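Local coordinates for Mll2253 protein (Mesorhizobium loti, PDB 3Q63) that is of unknown function but belongs to the AHA1 family and may, like other Bet v 1-like proteins, bind a hydrophobic ligand or a protein partner, at residues Arg9-Glu14 against Ser111-Asp116; Arg15-Pro20 against Lys134-Leu139; Ala27-His32 against Asn41-Ala46; Tyr76-Ala81 against Leu89-Thr94. All coordinates share one frame; numbering follows the deposited sequence.

From the N terminus, strand 9-17 supplies the first segments of two contacts. Contact 1 joins its first half to the end of strand 103-113, and contact 2 joins its end to helix 118-141; since that helix follows strand 103-113, the two loops cross. Contact 3, a short closure between the helix 21-29/31-37 junction and the loop after strand 40-41, lies within both. Contact 4, also within both but in series with contact 3, pairs the end of strand 73-77, and residues after it, with the start of strand 92-100 and residues before it. It meets contact 1 through S111 O and V92 N, and contact 3 where F43 packs on Y76; A27 packs on L135 of contact 2.

Contact 1: Arg9-Glu14 against Ser111-Asp116; sequences RTVVVE and SGFRPD
V11 and F113 carry the apolar side of this contact: CG2 of V11 lies 3.6 Å from CE2 of the F113 ring, the two side chains passing at a slant. The phenylalanine reaches this position with CG anti to its carbonyl carbon (chi1 -69°). At the ring edge, in its plane, sits the carbonyl O of R9, 4.0 Å from F113 CD2. T10 and S111 meet on the other side of the sheet, with T10 OG1 3.7 Å from S111 CB. The R9 side chain turns away at its end, so R9 contributes mainly backbone: its N donates to F113 O at 2.8 Å, while the return bond from F113 N to R9 O is weak at 3.5 Å. A water donates to R9 O (2.6 Å) and accepts from G112 N, so linking the two backbones beside the weak bond. At phi 121° and psi -4°, a CB on G112 would collide with the carbonyl O of S111, so the backbone itself calls for a glycine. The shift of register by one residue, between the hydrogen-bonded pair R9-F113 and the non-hydrogen-bonded pair T10-S111, defines a beta bulge in the outer strand pair of the sheet, where strand 9-17 begins and strand 103-113 ends.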
loop_
_atom_site.group_PDB
_atom_site.type_symbol
_atom_site.label_atom_id
_atom_site.label_comp_id
_atom_site.label_asym_id
_atom_site.label_seq_id
_atom_site.Cartn_x
_atom_site.Cartn_y
_atom_site.Cartn_z
ATOM N N ARG B 9 13.896 -6.834 -15.914
ATOM C CA ARG B 9 14.825 -6.104 -15.060
ATOM C C ARG B 9 14.734 -6.569 -13.610
ATOM O O ARG B 9 13.840 -7.332 -13.240
ATOM C CB ARG B 9 14.556 -4.595 -15.131
ATOM C CG ARG B 9 14.475 -4.024 -16.551
ATOM C CD ARG B 9 14.953 -2.566 -16.609
ATOM N NE ARG B 9 16.409 -2.491 -16.475
ATOM C CZ ARG B 9 17.121 -1.366 -16.455
ATOM N NH1 ARG B 9 18.443 -1.431 -16.330
ATOM N NH2 ARG B 9 16.522 -0.182 -16.557
ATOM N N THR B 10 15.661 -6.098 -12.790
ATOM C CA THR B 10 15.684 -6.478 -11.391
ATOM C C THR B 10 16.072 -5.291 -10.527
ATOM O O THR B 10 16.987 -4.547 -10.862
ATOM C CB THR B 10 16.671 -7.630 -11.162
ATOM O OG1 THR B 10 16.829 -7.852 -9.755
ATOM C CG2 THR B 10 18.016 -7.292 -11.764
ATOM N N VAL B 11 15.357 -5.109 -9.424
ATOM C CA VAL B 11 15.634 -4.013 -8.517
ATOM C C VAL B 11 16.564 -4.473 -7.399
ATOM O O VAL B 11 16.324 -5.493 -6.753
ATOM C CB VAL B 11 14.330 -3.466 -7.907
ATOM C CG1 VAL B 11 14.636 -2.359 -6.913
ATOM C CG2 VAL B 11 13.426 -2.947 -9.018
ATOM N N VAL B 12 17.635 -3.720 -7.182
ATOM C CA VAL B 12 18.594 -4.052 -6.136
ATOM C C VAL B 12 18.749 -2.871 -5.184
ATOM O O VAL B 12 18.928 -1.735 -5.616
ATOM C CB VAL B 12 19.978 -4.396 -6.728
ATOM C CG1 VAL B 12 20.931 -4.831 -5.609
ATOM C CG2 VAL B 12 19.839 -5.493 -7.764
ATOM N N VAL B 13 18.658 -3.151 -3.888
ATOM C CA VAL B 13 18.804 -2.138 -2.858
ATOM C C VAL B 13 19.710 -2.716 -1.768
ATOM O O VAL B 13 19.530 -3.858 -1.340
ATOM C CB VAL B 13 17.435 -1.738 -2.249
ATOM C CG1 VAL B 13 17.631 -0.704 -1.154
ATOM C CG2 VAL B 13 16.524 -1.162 -3.340
ATOM N N GLU B 14 20.701 -1.938 -1.342
ATOM C CA GLU B 14 21.641 -2.393 -0.315
ATOM C C GLU B 14 21.709 -1.380 0.819
ATOM O O GLU B 14 21.528 -0.182 0.608
ATOM C CB GLU B 14 23.030 -2.598 -0.931
ATOM C CG GLU B 14 23.027 -3.527 -2.144
ATOM C CD GLU B 14 24.419 -3.825 -2.681
ATOM O OE1 GLU B 14 25.089 -4.714 -2.129
ATOM O OE2 GLU B 14 24.842 -3.169 -3.657
ATOM N N SER B 111 13.479 -9.507 -8.609
ATOM C CA SER B 111 13.511 -9.711 -10.046
ATOM C C SER B 111 12.176 -10.217 -10.560
ATOM O O SER B 111 11.357 -10.710 -9.788
ATOM C CB SER B 111 14.589 -10.730 -10.382
ATOM O OG SER B 111 14.320 -11.928 -9.679
ATOM N N GLY B 112 11.966 -10.108 -11.870
ATOM C CA GLY B 112 10.724 -10.569 -12.467
ATOM C C GLY B 112 9.974 -9.464 -13.178
ATOM O O GLY B 112 8.940 -9.703 -13.798
ATOM N N PHE B 113 10.494 -8.246 -13.084
ATOM C CA PHE B 113 9.868 -7.093 -13.719
ATOM C C PHE B 113 9.984 -7.169 -15.242
ATOM O O PHE B 113 11.083 -7.253 -15.784
ATOM C CB PHE B 113 10.523 -5.807 -13.210
ATOM C CG PHE B 113 10.222 -5.503 -11.769
ATOM C CD1 PHE B 113 8.954 -5.063 -11.390
ATOM C CD2 PHE B 113 11.196 -5.674 -10.787
ATOM C CE1 PHE B 113 8.658 -4.800 -10.060
ATOM C CE2 PHE B 113 10.911 -5.415 -9.451
ATOM C CZ PHE B 113 9.639 -4.976 -9.083
ATOM N N ARG B 114 8.843 -7.140 -15.926
ATOM C CA ARG B 114 8.821 -7.197 -17.386
ATOM C C ARG B 114 9.094 -5.819 -17.975
ATOM O O ARG B 114 8.917 -4.803 -17.304
ATOM C CB ARG B 114 7.463 -7.692 -17.872
ATOM C CG ARG B 114 7.173 -9.143 -17.548
ATOM C CD ARG B 114 5.683 -9.336 -17.329
ATOM N NE ARG B 114 4.894 -8.851 -18.457
ATOM C CZ ARG B 114 3.597 -8.573 -18.389
ATOM N NH1 ARG B 114 2.948 -8.731 -17.244
ATOM N NH2 ARG B 114 2.949 -8.137 -19.462
ATOM N N PRO B 115 9.524 -5.767 -19.246
ATOM C CA PRO B 115 9.821 -4.498 -19.921
ATOM C C PRO B 115 8.586 -3.628 -20.140
ATOM O O PRO B 115 8.694 -2.453 -20.499
ATOM C CB PRO B 115 10.448 -4.951 -21.235
ATOM C CG PRO B 115 9.725 -6.231 -21.513
ATOM C CD PRO B 115 9.742 -6.903 -20.160
ATOM N N ASP B 116 7.413 -4.210 -19.916
ATOM C CA ASP B 116 6.153 -3.495 -20.094
ATOM C C ASP B 116 5.567 -3.079 -18.748
ATOM O O ASP B 116 4.397 -2.694 -18.654
ATOM C CB ASP B 116 5.168 -4.387 -20.858
ATOM C CG ASP B 116 4.945 -5.729 -20.175
ATOM O OD1 ASP B 116 4.217 -5.762 -19.161
ATOM O OD2 ASP B 116 5.502 -6.746 -20.650
HETATM O O HOH W 1 14.620 -9.754 -13.580
#

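Contact 2: Arg15-Pro20 against Lys134-Leu139; sequences RQISHP and KLEQLL
L139 packs on two residues of the 15-20 segment, H19 and I17. Its CB stands over one face of the imidazole, 3.6 Å from the centroid of the H19 ring and 17° off its normal, a CH-pi contact displaced toward the rim. The closest carbon pair is H19 CD2 with L139 CB at 3.5 Å, and the two side chains run past each other in opposite senses. At the edge of the imidazole, in its plane, sits I17 CG2, which also touches L139 CD1 at 3.7 Å, isoleucine and leucine crossing at about a right angle. L24 of helix 21-29 packs on I17 too. With CG anti to the carbonyl carbon (chi1 -65°), H19 directs its ring at the helix. NE2 is tied to D140 and, in the ring plane, to a water at 2.8 Å that donates to E136 O, which together with the packing on the face restrains the ring. Replacing this histidine by an alanine would probably uncover L139 CB and leave D140 and the water without their imidazole partner. E136 extends beyond CG toward the strand, its OE2 3.6 Å from Q16 O. A second water donates to E136 OE2 at 2.7 Å and accepts from S18 N, at the centre of an inverse gamma turn. R15 NE stays 4.6 Å from E136 OE1, so any attraction is longer-range. Local axes 4° apart and 10.4 Å distant at closest approach make this the alpha-on-beta packing of the long C-terminal helix on the sheet, typical of the Bet v 1-like fold.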
loop_
_atom_site.group_PDB
_atom_site.type_symbol
_atom_site.label_atom_id
_atom_site.label_comp_id
_atom_site.label_asym_id
_atom_site.label_seq_id
_atom_site.Cartn_x
_atom_site.Cartn_y
_atom_site.Cartn_z
ATOM N N ARG B 15 21.979 -1.868 2.023
ATOM C CA ARG B 15 22.035 -1.010 3.188
ATOM C C ARG B 15 22.966 -1.606 4.225
ATOM O O ARG B 15 23.046 -2.827 4.365
ATOM C CB ARG B 15 20.634 -0.864 3.808
ATOM C CG ARG B 15 19.594 -0.102 2.958
ATOM C CD ARG B 15 19.592 1.391 3.279
ATOM N NE ARG B 15 18.545 2.128 2.567
ATOM C CZ ARG B 15 18.572 2.411 1.267
ATOM N NH1 ARG B 15 19.595 2.023 0.517
ATOM N NH2 ARG B 15 17.574 3.084 0.710
ATOM N N GLN B 16 23.682 -0.745 4.937
ATOM C CA GLN B 16 24.570 -1.197 6.004
ATOM C C GLN B 16 23.755 -0.951 7.268
ATOM O O GLN B 16 23.383 0.188 7.556
ATOM C CB GLN B 16 25.856 -0.362 6.030
ATOM C CG GLN B 16 26.768 -0.651 7.213
ATOM C CD GLN B 16 27.194 -2.108 7.289
ATOM O OE1 GLN B 16 27.739 -2.670 6.331
ATOM N NE2 GLN B 16 26.956 -2.726 8.436
ATOM N N ILE B 17 23.466 -2.015 8.006
ATOM C CA ILE B 17 22.668 -1.909 9.225
ATOM C C ILE B 17 23.517 -2.131 10.469
ATOM O O ILE B 17 24.210 -3.145 10.588
ATOM C CB ILE B 17 21.501 -2.932 9.212
ATOM C CG1 ILE B 17 20.616 -2.688 7.983
ATOM C CG2 ILE B 17 20.678 -2.808 10.488
ATOM C CD1 ILE B 17 19.426 -3.632 7.870
ATOM N N SER B 18 23.453 -1.170 11.387
ATOM C CA SER B 18 24.219 -1.211 12.628
ATOM C C SER B 18 23.612 -2.119 13.696
ATOM O O SER B 18 23.453 -1.718 14.852
ATOM C CB SER B 18 24.368 0.204 13.194
ATOM O OG SER B 18 25.188 0.996 12.357
ATOM N N HIS B 19 23.268 -3.339 13.300
ATOM C CA HIS B 19 22.694 -4.318 14.205
ATOM C C HIS B 19 23.201 -5.683 13.771
ATOM O O HIS B 19 23.545 -5.884 12.606
ATOM C CB HIS B 19 21.162 -4.270 14.145
ATOM C CG HIS B 19 20.588 -2.981 14.638
ATOM N ND1 HIS B 19 20.371 -2.729 15.976
ATOM C CD2 HIS B 19 20.263 -1.840 13.984
ATOM C CE1 HIS B 19 19.943 -1.489 16.125
ATOM N NE2 HIS B 19 19.870 -0.926 14.931
ATOM N N PRO B 20 23.284 -6.630 14.713
ATOM C CA PRO B 20 23.756 -7.985 14.416
ATOM C C PRO B 20 22.785 -8.709 13.498
ATOM O O PRO B 20 21.588 -8.424 13.504
ATOM C CB PRO B 20 23.868 -8.630 15.798
ATOM C CG PRO B 20 22.873 -7.870 16.620
ATOM C CD PRO B 20 23.079 -6.449 16.159
ATOM N N LYS B 134 12.108 2.250 7.568
ATOM C CA LYS B 134 11.257 1.864 8.689
ATOM C C LYS B 134 11.825 0.635 9.391
ATOM O O LYS B 134 11.577 0.427 10.574
ATOM C CB LYS B 134 9.825 1.593 8.205
ATOM C CG LYS B 134 9.129 2.836 7.656
ATOM C CD LYS B 134 7.714 2.545 7.169
ATOM C CE LYS B 134 6.786 2.152 8.304
ATOM N NZ LYS B 134 5.392 1.917 7.812
ATOM N N LEU B 135 12.592 -0.172 8.660
ATOM C CA LEU B 135 13.203 -1.362 9.236
ATOM C C LEU B 135 14.307 -0.930 10.201
ATOM O O LEU B 135 14.402 -1.438 11.319
ATOM C CB LEU B 135 13.791 -2.257 8.141
ATOM C CG LEU B 135 14.704 -3.400 8.603
ATOM C CD1 LEU B 135 13.935 -4.330 9.521
ATOM C CD2 LEU B 135 15.235 -4.174 7.392
ATOM N N GLU B 136 15.132 0.016 9.768
ATOM C CA GLU B 136 16.215 0.514 10.608
ATOM C C GLU B 136 15.677 1.257 11.820
ATOM O O GLU B 136 16.267 1.214 12.903
ATOM C CB GLU B 136 17.133 1.423 9.800
ATOM C CG GLU B 136 18.010 0.656 8.839
ATOM C CD GLU B 136 18.977 1.547 8.099
ATOM O OE1 GLU B 136 18.538 2.271 7.181
ATOM O OE2 GLU B 136 20.177 1.534 8.450
ATOM N N GLN B 137 14.550 1.932 11.630
ATOM C CA GLN B 137 13.903 2.673 12.708
ATOM C C GLN B 137 13.427 1.683 13.772
ATOM O O GLN B 137 13.594 1.911 14.969
ATOM C CB GLN B 137 12.715 3.465 12.151
ATOM C CG GLN B 137 11.793 4.036 13.218
ATOM C CD GLN B 137 10.605 4.786 12.630
ATOM O OE1 GLN B 137 9.878 4.262 11.777
ATOM N NE2 GLN B 137 10.396 6.015 13.091
ATOM N N LEU B 138 12.832 0.585 13.318
ATOM C CA LEU B 138 12.339 -0.452 14.216
ATOM C C LEU B 138 13.482 -1.052 15.036
ATOM O O LEU B 138 13.379 -1.171 16.257
ATOM C CB LEU B 138 11.647 -1.556 13.416
ATOM C CG LEU B 138 11.242 -2.811 14.190
ATOM C CD1 LEU B 138 10.168 -2.455 15.197
ATOM C CD2 LEU B 138 10.746 -3.884 13.226
ATOM N N LEU B 139 14.564 -1.430 14.358
ATOM C CA LEU B 139 15.721 -2.020 15.020
ATOM C C LEU B 139 16.319 -1.089 16.080
ATOM O O LEU B 139 16.840 -1.554 17.097
ATOM C CB LEU B 139 16.785 -2.405 13.980
ATOM C CG LEU B 139 16.399 -3.553 13.028
ATOM C CD1 LEU B 139 17.521 -3.828 12.021
ATOM C CD2 LEU B 139 16.127 -4.806 13.855
HETATM O O HOH W 2 20.902 0.529 10.868
HETATM O O HOH W 3 19.097 0.779 12.895
#

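Contact 3: Ala27-His32 against Asn41-Ala46; sequences ALTQPH and NDFKPA
The F43 ring is met at two places by backbone oxygens: L28 O lies over one face, 4.3 Å from CE2, and T29 O sits at the edge near the ring plane, 3.3 Å from CD2. CE2 of the ring is also 3.7 Å from T29 CB, and the two side chains cross at a slant. A trans first torsion in F43 (chi1 173°) carries the ring across to the end of helix 21-29. The edge position of T29 O is probably favourable, since the ring hydrogens are slightly positive.

P45 adds a second, saturated ring beside it. Its CG approaches T29 CB at 3.9 Å, so F43 and P45 pack side by side on T29; the threonine OG1 instead bonds back to W25 O within the helix, consistent with chi1 of 58°, which places the hydroxyl between backbone N and carbonyl carbon. On the far side of the helix break, P31 has its CG 3.5 Å from F43 O, while its CA and CB lie close to the N41 side chain.

In the fold, the loop 42-46 covers the joint where helix 21-29 ends and helix 31-37 begins, with Q30 at the N-cap position of the second helix. I34 of that helix touches both N41 and F43. L74 of strand 73-77 reaches T29 and F43, and F51 of strand 50-54 meets the F43 ring edge-to-face, so this phenylalanine lies between the helical pair and the sheet.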
loop_
_atom_site.group_PDB
_atom_site.type_symbol
_atom_site.label_atom_id
_atom_site.label_comp_id
_atom_site.label_asym_id
_atom_site.label_seq_id
_atom_site.Cartn_x
_atom_site.Cartn_y
_atom_site.Cartn_z
ATOM N N ALA B 27 13.559 -9.522 12.481
ATOM C CA ALA B 27 12.690 -8.480 11.942
ATOM C C ALA B 27 12.183 -8.846 10.544
ATOM O O ALA B 27 11.132 -8.374 10.117
ATOM C CB ALA B 27 13.435 -7.146 11.901
ATOM N N LEU B 28 12.928 -9.689 9.835
ATOM C CA LEU B 28 12.546 -10.102 8.483
ATOM C C LEU B 28 11.688 -11.370 8.439
ATOM O O LEU B 28 11.052 -11.659 7.426
ATOM C CB LEU B 28 13.803 -10.347 7.637
ATOM C CG LEU B 28 14.701 -9.147 7.331
ATOM C CD1 LEU B 28 16.013 -9.620 6.748
ATOM C CD2 LEU B 28 13.986 -8.205 6.379
ATOM N N THR B 29 11.672 -12.117 9.540
ATOM C CA THR B 29 10.943 -13.376 9.606
ATOM C C THR B 29 9.841 -13.468 10.665
ATOM O O THR B 29 9.150 -14.477 10.750
ATOM C CB THR B 29 11.924 -14.538 9.838
ATOM O OG1 THR B 29 12.654 -14.306 11.048
ATOM C CG2 THR B 29 12.906 -14.646 8.672
ATOM N N GLN B 30 9.682 -12.426 11.472
ATOM C CA GLN B 30 8.654 -12.422 12.513
ATOM C C GLN B 30 7.461 -11.601 12.051
ATOM O O GLN B 30 7.578 -10.397 11.836
ATOM C CB GLN B 30 9.212 -11.815 13.792
ATOM C CG GLN B 30 10.355 -12.598 14.396
ATOM C CD GLN B 30 9.900 -13.488 15.516
ATOM O OE1 GLN B 30 9.130 -14.428 15.309
ATOM N NE2 GLN B 30 10.366 -13.196 16.724
ATOM N N PRO B 31 6.288 -12.240 11.917
ATOM C CA PRO B 31 5.063 -11.568 11.476
ATOM C C PRO B 31 4.782 -10.217 12.121
ATOM O O PRO B 31 4.555 -9.228 11.421
ATOM C CB PRO B 31 3.976 -12.589 11.801
ATOM C CG PRO B 31 4.664 -13.879 11.570
ATOM C CD PRO B 31 6.015 -13.655 12.231
ATOM N N HIS B 32 4.798 -10.169 13.452
ATOM C CA HIS B 32 4.503 -8.920 14.156
ATOM C C HIS B 32 5.564 -7.852 13.903
ATOM O O HIS B 32 5.287 -6.657 13.994
ATOM C CB HIS B 32 4.348 -9.171 15.666
ATOM C CG HIS B 32 5.647 -9.366 16.391
ATOM N ND1 HIS B 32 6.455 -10.464 16.196
ATOM C CD2 HIS B 32 6.262 -8.608 17.332
ATOM C CE1 HIS B 32 7.512 -10.380 16.988
ATOM N NE2 HIS B 32 7.418 -9.263 17.687
ATOM N N ASN B 41 0.720 -9.300 7.483
ATOM C CA ASN B 41 1.160 -10.500 6.796
ATOM C C ASN B 41 1.015 -11.725 7.678
ATOM O O ASN B 41 0.869 -11.613 8.894
ATOM C CB ASN B 41 2.634 -10.376 6.443
ATOM C CG ASN B 41 3.514 -10.384 7.678
ATOM O OD1 ASN B 41 3.612 -9.384 8.395
ATOM N ND2 ASN B 41 4.141 -11.526 7.949
ATOM N N ASP B 42 1.070 -12.893 7.042
ATOM C CA ASP B 42 1.000 -14.173 7.743
ATOM C C ASP B 42 2.183 -15.032 7.296
ATOM O O ASP B 42 2.038 -16.213 6.986
ATOM C CB ASP B 42 -0.330 -14.894 7.462
ATOM C CG ASP B 42 -0.634 -15.041 5.973
ATOM O OD1 ASP B 42 -1.377 -15.981 5.621
ATOM O OD2 ASP B 42 -0.156 -14.222 5.163
ATOM N N PHE B 43 3.358 -14.407 7.273
ATOM C CA PHE B 43 4.606 -15.054 6.882
ATOM C C PHE B 43 5.006 -16.193 7.826
ATOM O O PHE B 43 4.639 -16.200 8.995
ATOM C CB PHE B 43 5.736 -14.012 6.868
ATOM C CG PHE B 43 7.102 -14.599 6.647
ATOM C CD1 PHE B 43 7.563 -14.847 5.358
ATOM C CD2 PHE B 43 7.914 -14.946 7.731
ATOM C CE1 PHE B 43 8.806 -15.435 5.148
ATOM C CE2 PHE B 43 9.163 -15.538 7.529
ATOM C CZ PHE B 43 9.612 -15.783 6.233
ATOM N N LYS B 44 5.755 -17.153 7.296
ATOM C CA LYS B 44 6.276 -18.281 8.068
ATOM C C LYS B 44 7.565 -18.694 7.382
ATOM O O LYS B 44 7.591 -18.886 6.169
ATOM C CB LYS B 44 5.311 -19.466 8.085
ATOM C CG LYS B 44 4.123 -19.291 9.008
ATOM C CD LYS B 44 3.937 -20.502 9.922
ATOM C CE LYS B 44 5.125 -20.698 10.864
ATOM N NZ LYS B 44 6.380 -21.107 10.164
ATOM N N PRO B 45 8.659 -18.817 8.150
ATOM C CA PRO B 45 9.987 -19.203 7.653
ATOM C C PRO B 45 10.076 -20.653 7.182
ATOM O O PRO B 45 10.968 -21.385 7.609
ATOM C CB PRO B 45 10.897 -18.969 8.862
ATOM C CG PRO B 45 10.166 -17.967 9.679
ATOM C CD PRO B 45 8.732 -18.398 9.560
ATOM N N ALA B 46 9.161 -21.073 6.319
ATOM C CA ALA B 46 9.184 -22.442 5.816
ATOM C C ALA B 46 9.030 -22.456 4.304
ATOM O O ALA B 46 8.109 -21.848 3.759
ATOM C CB ALA B 46 8.075 -23.267 6.463
#

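Contact 4: Tyr76-Ala81 against Leu89-Thr94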
loop_
_atom_site.group_PDB
_atom_site.type_symbol
_atom_site.label_atom_id
_atom_site.label_comp_id
_atom_site.label_asym_id
_atom_site.label_seq_id
_atom_site.Cartn_x
_atom_site.Cartn_y
_atom_site.Cartn_z
ATOM N N TYR B 76 11.227 -15.164 -1.294
ATOM C CA TYR B 76 9.820 -15.492 -1.478
ATOM C C TYR B 76 9.232 -14.737 -2.658
ATOM O O TYR B 76 9.740 -13.670 -3.037
ATOM C CB TYR B 76 8.987 -15.210 -0.212
ATOM C CG TYR B 76 9.177 -13.869 0.486
ATOM C CD1 TYR B 76 9.958 -13.774 1.638
ATOM C CD2 TYR B 76 8.507 -12.722 0.051
ATOM C CE1 TYR B 76 10.064 -12.576 2.350
ATOM C CE2 TYR B 76 8.605 -11.516 0.755
ATOM C CZ TYR B 76 9.385 -11.452 1.905
ATOM O OH TYR B 76 9.480 -10.269 2.612
ATOM N N THR B 77 8.177 -15.303 -3.248
ATOM C CA THR B 77 7.506 -14.672 -4.381
ATOM C C THR B 77 6.773 -13.442 -3.877
ATOM O O THR B 77 6.414 -13.346 -2.701
ATOM C CB THR B 77 6.462 -15.606 -5.054
ATOM O OG1 THR B 77 5.588 -16.136 -4.049
ATOM C CG2 THR B 77 7.141 -16.751 -5.806
ATOM N N TRP B 78 6.552 -12.516 -4.798
ATOM C CA TRP B 78 5.906 -11.243 -4.524
ATOM C C TRP B 78 5.090 -11.003 -5.787
ATOM O O TRP B 78 5.558 -10.356 -6.728
ATOM C CB TRP B 78 7.013 -10.208 -4.346
ATOM C CG TRP B 78 6.609 -8.832 -4.020
ATOM C CD1 TRP B 78 6.044 -7.914 -4.863
ATOM C CD2 TRP B 78 6.845 -8.153 -2.786
ATOM N NE1 TRP B 78 5.927 -6.703 -4.226
ATOM C CE2 TRP B 78 6.412 -6.824 -2.951
ATOM C CE3 TRP B 78 7.388 -8.543 -1.555
ATOM C CZ2 TRP B 78 6.505 -5.876 -1.928
ATOM C CZ3 TRP B 78 7.482 -7.601 -0.536
ATOM C CH2 TRP B 78 7.042 -6.282 -0.730
ATOM N N ASN B 79 3.873 -11.547 -5.800
ATOM C CA ASN B 79 2.991 -11.481 -6.966
ATOM C C ASN B 79 1.631 -10.860 -6.776
ATOM O O ASN B 79 1.101 -10.783 -5.670
ATOM C CB ASN B 79 2.726 -12.881 -7.509
ATOM C CG ASN B 79 3.988 -13.661 -7.779
ATOM O OD1 ASN B 79 5.059 -13.097 -8.020
ATOM N ND2 ASN B 79 3.861 -14.980 -7.769
ATOM N N LEU B 80 1.041 -10.469 -7.896
ATOM C CA LEU B 80 -0.293 -9.897 -7.885
ATOM C C LEU B 80 -0.903 -10.182 -9.257
ATOM O O LEU B 80 -0.446 -9.659 -10.273
ATOM C CB LEU B 80 -0.195 -8.397 -7.591
ATOM C CG LEU B 80 -1.472 -7.655 -7.229
ATOM C CD1 LEU B 80 -1.170 -6.567 -6.206
ATOM C CD2 LEU B 80 -2.074 -7.073 -8.489
ATOM N N ALA B 81 -1.909 -11.050 -9.286
ATOM C CA ALA B 81 -2.567 -11.398 -10.538
ATOM C C ALA B 81 -3.537 -10.290 -10.932
ATOM O O ALA B 81 -4.448 -9.951 -10.175
ATOM C CB ALA B 81 -3.309 -12.722 -10.392
ATOM N N LEU B 89 1.824 -8.457 -11.633
ATOM C CA LEU B 89 3.182 -8.628 -11.124
ATOM C C LEU B 89 3.562 -10.046 -10.736
ATOM O O LEU B 89 2.816 -10.749 -10.063
ATOM C CB LEU B 89 3.391 -7.699 -9.923
ATOM C CG LEU B 89 4.784 -7.551 -9.301
ATOM C CD1 LEU B 89 5.783 -7.060 -10.344
ATOM C CD2 LEU B 89 4.702 -6.563 -8.146
ATOM N N ARG B 90 4.748 -10.451 -11.168
ATOM C CA ARG B 90 5.282 -11.769 -10.871
ATOM C C ARG B 90 6.764 -11.547 -10.585
ATOM O O ARG B 90 7.545 -11.231 -11.490
ATOM C CB ARG B 90 5.104 -12.686 -12.077
ATOM C CG ARG B 90 5.573 -14.101 -11.853
ATOM C CD ARG B 90 5.343 -14.937 -13.096
ATOM N NE ARG B 90 5.771 -16.321 -12.904
ATOM C CZ ARG B 90 7.034 -16.696 -12.722
ATOM N NH1 ARG B 90 7.324 -17.976 -12.553
ATOM N NH2 ARG B 90 8.007 -15.791 -12.719
ATOM N N SER B 91 7.159 -11.701 -9.328
ATOM C CA SER B 91 8.556 -11.456 -8.992
ATOM C C SER B 91 9.040 -12.239 -7.786
ATOM O O SER B 91 8.253 -12.830 -7.039
ATOM C CB SER B 91 8.755 -9.966 -8.725
ATOM O OG SER B 91 8.102 -9.587 -7.525
ATOM N N VAL B 92 10.353 -12.224 -7.604
ATOM C CA VAL B 92 10.982 -12.902 -6.485
ATOM C C VAL B 92 11.815 -11.894 -5.702
ATOM O O VAL B 92 12.634 -11.173 -6.274
ATOM C CB VAL B 92 11.921 -14.041 -6.947
ATOM C CG1 VAL B 92 12.628 -14.645 -5.744
ATOM C CG2 VAL B 92 11.124 -15.101 -7.678
ATOM N N VAL B 93 11.591 -11.848 -4.396
ATOM C CA VAL B 93 12.322 -10.958 -3.514
ATOM C C VAL B 93 13.285 -11.820 -2.702
ATOM O O VAL B 93 12.857 -12.770 -2.053
ATOM C CB VAL B 93 11.370 -10.220 -2.529
ATOM C CG1 VAL B 93 12.187 -9.483 -1.472
ATOM C CG2 VAL B 93 10.485 -9.224 -3.285
ATOM N N THR B 94 14.577 -11.501 -2.750
ATOM C CA THR B 94 15.579 -12.264 -1.998
ATOM C C THR B 94 16.429 -11.328 -1.137
ATOM O O THR B 94 16.988 -10.350 -1.633
ATOM C CB THR B 94 16.518 -13.075 -2.947
ATOM O OG1 THR B 94 15.748 -14.026 -3.695
ATOM C CG2 THR B 94 17.578 -13.827 -2.137
#
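Residues 76-80 run antiparallel to 89-93, their end-to-end directions 164° apart, with Y76-V93 and L80-L89 as hydrogen-bonded pairs, T77-V92 as a non-hydrogen-bonded one, and a nearly straight bond from V93 N to Y76 O (2.9 Å, 171° at the hydrogen). S91 OG donates to W78 O at 2.8 Å, in the carbonyl plane and on a lone pair, and is bonded to Q110 NE2 as well. W78, with CG anti to its own N (chi1 -178°), carries the apolar part. CG2 of V93 touches CE3 of the indole at 3.6 Å, and L89 CD2 lies at the ring edge, in plane, 3.8 Å from CD1. Beyond this pair, W128 meets the indole with planes at about 45°, and W78 NE1 bonds to W57 O of the second subunit. A leucine in place of this tryptophan would probably leave the W57 carbonyl of the second subunit without its donor and open gaps beside V93 and L89. The chemistry thus divides: backbone and serine bonds fix the strand pairing, while one tryptophan spends its ring on the interior and its N-H on the subunit interface.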